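Local structure of p-47 protein (Clostridium botulinum, 6EKT) at residues N342-N347 against A353-D358; K359-S364 against S390-L395. The protein may form part of a progenitor toxin complex that protects botulinum neurotoxin on its way through the host gut, and resembles tubular lipid-binding proteins in fold. One frame throughout, in Å; residues are numbered along the deposited sequence.

Interaction 1 of 2, residues N342-N347 against A353-D358; sequences NKFVYN and AYFEVD
V345 lies over one face of the Y354 ring, its CB 3.7 Å from CZ in a CH-pi contact that falls nearer the rim than the middle. Y354 has CG between the backbone N and the carbonyl carbon (chi1 62°), which stands the ring up beside V345, so that the two side chains run the same way; CG1 of V345 rests against the phenol OH, and CG2 meets OE2 of E356 at 3.5 Å. Beneath these side chains the two segments form the antiparallel ladder of a beta hairpin. V345 and Y354 form a hydrogen-bonded pair, N of V345 giving to O of Y354 at 2.8 Å and N of Y354 returning the bond to V345 O. Two residues along, E356 N donates to K343 O.

The other face of the sheet carries F344, F355, Y346 and A353. Here F344 turns its ring edge to the face of F355, centroids 5.6 Å apart and planes at 63°, while its CE1 packs on A353 CB at 3.7 Å. Where the second strand gives way to loop, a side chain takes over from the ladder: N342 ND2 donates to E356 O at 2.7 Å, meeting a lone pair in the carbonyl plane. The same amide nitrogen gives to a water that also accepts from D358 N, and N342 OD1 is hydrogen-bonded to S340 OG. D358 in turn uses its carboxylate to take the backbone N-H of I341.

The hairpin joins strands 329-347 and 352-368. Strand 315-326 and the loop at N314 flank its first arm, F397 and L399 pair with the second, and strand 421-426 packs against F344, Y346 and F355.

Interaction 2 of 2, residues K359-S364 against S390-L395; sequences KNPTSS and SIEGAL
P361 and E392 meet at about a right angle where a long helix lies along a curved antiparallel sheet, the helix-in-sheet architecture of the TULIP fold to which this protein is similar. The proline ring points from just before the strand that starts at T362 toward helix 374-394, and the glutamate reaches out from the last turn of that helix to meet it. Their closest approach is P361 CG to E392 CD at 3.4 Å, and CG touches both carboxylate oxygens as well. CB of P361 lies against OE2 at 3.6 Å. The CG edge of the proline thus lies over the flat side of the carboxylate, above CD, rather than meeting the end of the chain or one oxygen.

E392 gets there by stretching: CG stands anti to the carbonyl carbon (chi1 -73°), and the chain beyond is extended (chi2 172°), which carries the carboxylate well clear of the helix backbone. That same reach brings OE2 near S363, whose CB lies 3.9 Å from it. Direct polar bonding between the two segments is absent, and a single water spans the gap instead.

Neighbouring residues show what else the two elements hold. T362 turns away from the helix and its OG1 is hydrogen-bonded to OE1 of Q339 on strand 329-347, whereas I391 and L395 pack on strands 329-347, 315-326 and 297-311, I391 touching F336 and I338. The water that links the strand to the helix lies 2.7 Å from S363 OG and donates to E392 OE2 at 2.6 Å.

In the fold
The two contacts follow one another along strand 352-368 and reach the same sheet, yet they show how chemistry changes with place. Interaction 1 is partly buried and joins neighbouring strands, combining a backbone ladder with aromatic packing and burying 601 Å². Interaction 2 is a surface contact between strand and helix, with 122 Å² buried, one proline-carboxylate touch and a bridging water. Their centres lie about 14 Å apart, and they meet chiefly at V357, whose methyl carbons CG1 and CG2 pack on the helix carbonyl oxygens of E392 and G393. The first contact thus builds the sheet, while the second lies where the sheet passes the end of the helix.

Interaction 1 of 2, residues N342-N347 against A353-D358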
loop_
_atom_site.group_PDB
_atom_site.type_symbol
_atom_site.label_atom_id
_atom_site.label_comp_id
_atom_site.label_asym_id
_atom_site.label_seq_id
_atom_site.Cartn_x
_atom_site.Cartn_y
_atom_site.Cartn_z
ATOM N N ASN A 342 22.053 7.830 -3.223
ATOM C CA ASN A 342 21.086 8.896 -3.486
ATOM C C ASN A 342 19.863 8.744 -2.591
ATOM O O ASN A 342 19.067 7.801 -2.772
ATOM C CB ASN A 342 20.679 8.888 -4.952
ATOM C CG ASN A 342 21.865 9.140 -5.883
ATOM O OD1 ASN A 342 22.666 8.238 -6.131
ATOM N ND2 ASN A 342 22.014 10.385 -6.346
ATOM N N LYS A 343 19.730 9.677 -1.642
ATOM C CA LYS A 343 18.707 9.591 -0.593
ATOM C C LYS A 343 17.353 10.077 -1.089
ATOM O O LYS A 343 17.251 11.155 -1.677
ATOM C CB LYS A 343 19.130 10.398 0.642
ATOM C CG LYS A 343 18.181 10.250 1.837
ATOM C CD LYS A 343 18.180 11.467 2.746
ATOM C CE LYS A 343 19.281 11.394 3.786
ATOM N NZ LYS A 343 19.375 12.698 4.511
ATOM N N PHE A 344 16.299 9.304 -0.792
ATOM C CA PHE A 344 14.933 9.767 -1.036
ATOM C C PHE A 344 14.577 10.921 -0.091
ATOM O O PHE A 344 14.921 10.885 1.091
ATOM C CB PHE A 344 13.901 8.615 -0.872
ATOM C CG PHE A 344 12.465 9.070 -1.084
ATOM C CD1 PHE A 344 11.991 9.374 -2.374
ATOM C CD2 PHE A 344 11.605 9.256 -0.002
ATOM C CE1 PHE A 344 10.681 9.819 -2.566
ATOM C CE2 PHE A 344 10.294 9.706 -0.195
ATOM C CZ PHE A 344 9.838 9.998 -1.477
ATOM N N VAL A 345 13.890 11.937 -0.618
ATOM C CA VAL A 345 13.368 13.057 0.160
ATOM C C VAL A 345 11.948 13.318 -0.316
ATOM O O VAL A 345 11.681 13.305 -1.523
ATOM C CB VAL A 345 14.180 14.375 -0.046
ATOM C CG1 VAL A 345 13.565 15.523 0.751
ATOM C CG2 VAL A 345 15.641 14.199 0.356
ATOM N N TYR A 346 11.053 13.541 0.644
ATOM C CA TYR A 346 9.742 14.105 0.381
ATOM C C TYR A 346 9.687 15.442 1.086
ATOM O O TYR A 346 9.782 15.519 2.320
ATOM C CB TYR A 346 8.606 13.182 0.858
ATOM C CG TYR A 346 7.225 13.789 0.650
ATOM C CD1 TYR A 346 6.755 14.069 -0.643
ATOM C CD2 TYR A 346 6.398 14.102 1.744
ATOM C CE1 TYR A 346 5.505 14.628 -0.854
ATOM C CE2 TYR A 346 5.140 14.659 1.546
ATOM C CZ TYR A 346 4.702 14.916 0.247
ATOM O OH TYR A 346 3.469 15.462 0.026
ATOM N N ASN A 347 9.593 16.498 0.284
ATOM C CA ASN A 347 9.413 17.857 0.775
ATOM C C ASN A 347 7.909 18.083 0.945
ATOM O O ASN A 347 7.163 18.122 -0.040
ATOM C CB ASN A 347 10.012 18.842 -0.230
ATOM C CG ASN A 347 9.911 20.292 0.214
ATOM O OD1 ASN A 347 8.951 20.705 0.850
ATOM N ND2 ASN A 347 10.903 21.081 -0.169
ATOM N N ALA A 353 8.841 14.794 -4.496
ATOM C CA ALA A 353 9.472 13.552 -4.054
ATOM C C ALA A 353 10.579 13.273 -5.052
ATOM O O ALA A 353 10.332 13.173 -6.263
ATOM C CB ALA A 353 8.480 12.413 -4.047
ATOM N N TYR A 354 11.799 13.157 -4.536
ATOM C CA TYR A 354 12.982 13.080 -5.379
ATOM C C TYR A 354 14.104 12.336 -4.680
ATOM O O TYR A 354 14.103 12.162 -3.450
ATOM C CB TYR A 354 13.432 14.503 -5.804
ATOM C CG TYR A 354 13.834 15.416 -4.648
ATOM C CD1 TYR A 354 12.879 16.163 -3.945
ATOM C CD2 TYR A 354 15.183 15.531 -4.260
ATOM C CE1 TYR A 354 13.249 16.999 -2.889
ATOM C CE2 TYR A 354 15.561 16.353 -3.204
ATOM C CZ TYR A 354 14.597 17.080 -2.523
ATOM O OH TYR A 354 14.991 17.889 -1.481
ATOM N N PHE A 355 15.070 11.912 -5.484
ATOM C CA PHE A 355 16.293 11.346 -4.985
ATOM C C PHE A 355 17.399 12.408 -5.131
ATOM O O PHE A 355 17.619 12.919 -6.227
ATOM C CB PHE A 355 16.617 10.065 -5.740
ATOM C CG PHE A 355 15.694 8.920 -5.406
ATOM C CD1 PHE A 355 15.958 8.102 -4.307
ATOM C CD2 PHE A 355 14.543 8.678 -6.177
ATOM C CE1 PHE A 355 15.111 7.053 -3.999
ATOM C CE2 PHE A 355 13.693 7.617 -5.870
ATOM C CZ PHE A 355 13.984 6.804 -4.782
ATOM N N GLU A 356 18.027 12.756 -4.007
ATOM C CA GLU A 356 19.073 13.776 -3.939
ATOM C C GLU A 356 20.290 13.337 -4.719
ATOM O O GLU A 356 20.574 12.138 -4.811
ATOM C CB GLU A 356 19.531 13.986 -2.492
ATOM C CG GLU A 356 18.719 14.945 -1.641
ATOM C CD GLU A 356 19.268 15.052 -0.224
ATOM O OE1 GLU A 356 20.229 14.310 0.112
ATOM O OE2 GLU A 356 18.726 15.858 0.567
ATOM N N VAL A 357 21.036 14.317 -5.237
ATOM C CA VAL A 357 22.375 14.050 -5.779
ATOM C C VAL A 357 23.285 13.703 -4.600
ATOM O O VAL A 357 23.151 14.289 -3.509
ATOM C CB VAL A 357 22.915 15.289 -6.539
ATOM C CG1 VAL A 357 24.304 15.031 -7.099
ATOM C CG2 VAL A 357 21.954 15.684 -7.662
ATOM N N ASP A 358 24.170 12.735 -4.798
ATOM C CA ASP A 358 25.142 12.375 -3.786
ATOM C C ASP A 358 26.152 13.520 -3.657
ATOM O O ASP A 358 26.716 13.973 -4.655
ATOM C CB ASP A 358 25.827 11.062 -4.174
ATOM C CG ASP A 358 26.637 10.463 -3.052
ATOM O OD1 ASP A 358 26.879 11.116 -2.021
ATOM O OD2 ASP A 358 27.058 9.304 -3.201
HETATM O O HOH W 1 24.770 11.558 -7.369
HETATM O O HOH W 2 21.829 11.511 -1.218
#

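Interaction 2 of 2, residues K359-S364 against S390-L395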
loop_
_atom_site.group_PDB
_atom_site.type_symbol
_atom_site.label_atom_id
_atom_site.label_comp_id
_atom_site.label_asym_id
_atom_site.label_seq_id
_atom_site.Cartn_x
_atom_site.Cartn_y
_atom_site.Cartn_z
ATOM N N LYS A 359 26.353 13.997 -2.435
ATOM C CA LYS A 359 27.355 15.045 -2.199
ATOM C C LYS A 359 28.766 14.492 -2.113
ATOM O O LYS A 359 29.738 15.232 -2.307
ATOM C CB LYS A 359 27.012 15.864 -0.961
ATOM C CG LYS A 359 25.793 16.776 -1.156
ATOM C CD LYS A 359 25.064 17.091 0.150
ATOM C CE LYS A 359 25.861 17.998 1.068
ATOM N NZ LYS A 359 25.502 19.442 0.946
ATOM N N ASN A 360 28.886 13.200 -1.829
ATOM C CA ASN A 360 30.196 12.556 -1.709
ATOM C C ASN A 360 30.231 11.223 -2.463
ATOM O O ASN A 360 30.478 10.160 -1.845
ATOM C CB ASN A 360 30.599 12.376 -0.227
ATOM C CG ASN A 360 30.637 13.684 0.534
ATOM O OD1 ASN A 360 29.721 13.982 1.297
ATOM N ND2 ASN A 360 31.679 14.472 0.327
ATOM N N PRO A 361 29.983 11.261 -3.794
ATOM C CA PRO A 361 30.085 10.024 -4.578
ATOM C C PRO A 361 31.536 9.532 -4.643
ATOM O O PRO A 361 32.441 10.285 -4.309
ATOM C CB PRO A 361 29.609 10.456 -5.968
ATOM C CG PRO A 361 29.951 11.895 -6.049
ATOM C CD PRO A 361 29.726 12.432 -4.669
ATOM N N THR A 362 31.760 8.285 -5.036
ATOM C CA THR A 362 33.133 7.816 -5.209
ATOM C C THR A 362 33.345 7.405 -6.650
ATOM O O THR A 362 32.406 6.979 -7.327
ATOM C CB THR A 362 33.515 6.661 -4.277
ATOM O OG1 THR A 362 32.578 5.601 -4.422
ATOM C CG2 THR A 362 33.529 7.123 -2.846
ATOM N N SER A 363 34.569 7.580 -7.127
ATOM C CA SER A 363 34.883 7.194 -8.511
ATOM C C SER A 363 36.329 6.757 -8.656
ATOM O O SER A 363 37.164 7.018 -7.778
ATOM C CB SER A 363 34.589 8.353 -9.483
ATOM O OG SER A 363 35.432 9.441 -9.195
ATOM N N SER A 364 36.623 6.097 -9.773
ATOM C CA SER A 364 38.007 5.795 -10.141
ATOM C C SER A 364 38.076 5.797 -11.660
ATOM O O SER A 364 37.038 5.748 -12.337
ATOM C CB SER A 364 38.463 4.446 -9.563
ATOM O OG SER A 364 37.610 3.389 -10.002
ATOM N N SER A 390 29.614 15.072 -14.688
ATOM C CA SER A 390 28.323 15.141 -15.408
ATOM C C SER A 390 27.379 14.022 -14.972
ATOM O O SER A 390 26.232 14.282 -14.579
ATOM C CB SER A 390 28.521 15.108 -16.930
ATOM O OG SER A 390 27.266 15.216 -17.585
ATOM N N ILE A 391 27.877 12.785 -15.030
ATOM C CA ILE A 391 27.092 11.613 -14.679
ATOM C C ILE A 391 26.667 11.684 -13.210
ATOM O O ILE A 391 25.470 11.535 -12.905
ATOM C CB ILE A 391 27.843 10.303 -15.000
ATOM C CG1 ILE A 391 28.074 10.198 -16.515
ATOM C CG2 ILE A 391 27.102 9.079 -14.429
ATOM C CD1 ILE A 391 29.059 9.109 -16.916
ATOM N N GLU A 392 27.619 11.962 -12.313
ATOM C CA GLU A 392 27.315 12.048 -10.866
ATOM C C GLU A 392 26.204 13.036 -10.598
ATOM O O GLU A 392 25.317 12.762 -9.805
ATOM C CB GLU A 392 28.550 12.448 -10.050
ATOM C CG GLU A 392 29.562 11.313 -9.951
ATOM C CD GLU A 392 30.878 11.730 -9.323
ATOM O OE1 GLU A 392 31.135 12.951 -9.178
ATOM O OE2 GLU A 392 31.657 10.810 -8.964
ATOM N N GLY A 393 26.249 14.178 -11.289
ATOM C CA GLY A 393 25.288 15.251 -11.051
ATOM C C GLY A 393 23.914 14.927 -11.628
ATOM O O GLY A 393 22.920 15.526 -11.225
ATOM N N ALA A 394 23.869 13.990 -12.574
ATOM C CA ALA A 394 22.622 13.653 -13.272
ATOM C C ALA A 394 21.884 12.484 -12.611
ATOM O O ALA A 394 20.785 12.159 -13.025
ATOM C CB ALA A 394 22.904 13.331 -14.727
ATOM N N LEU A 395 22.497 11.850 -11.615
ATOM C CA LEU A 395 21.925 10.625 -11.016
ATOM C C LEU A 395 20.742 10.863 -10.081
ATOM O O LEU A 395 19.925 9.950 -9.849
ATOM C CB LEU A 395 23.014 9.804 -10.313
ATOM C CG LEU A 395 24.098 9.176 -11.199
ATOM C CD1 LEU A 395 25.105 8.461 -10.322
ATOM C CD2 LEU A 395 23.549 8.213 -12.250
HETATM O O HOH W 3 34.056 11.480 -8.180
#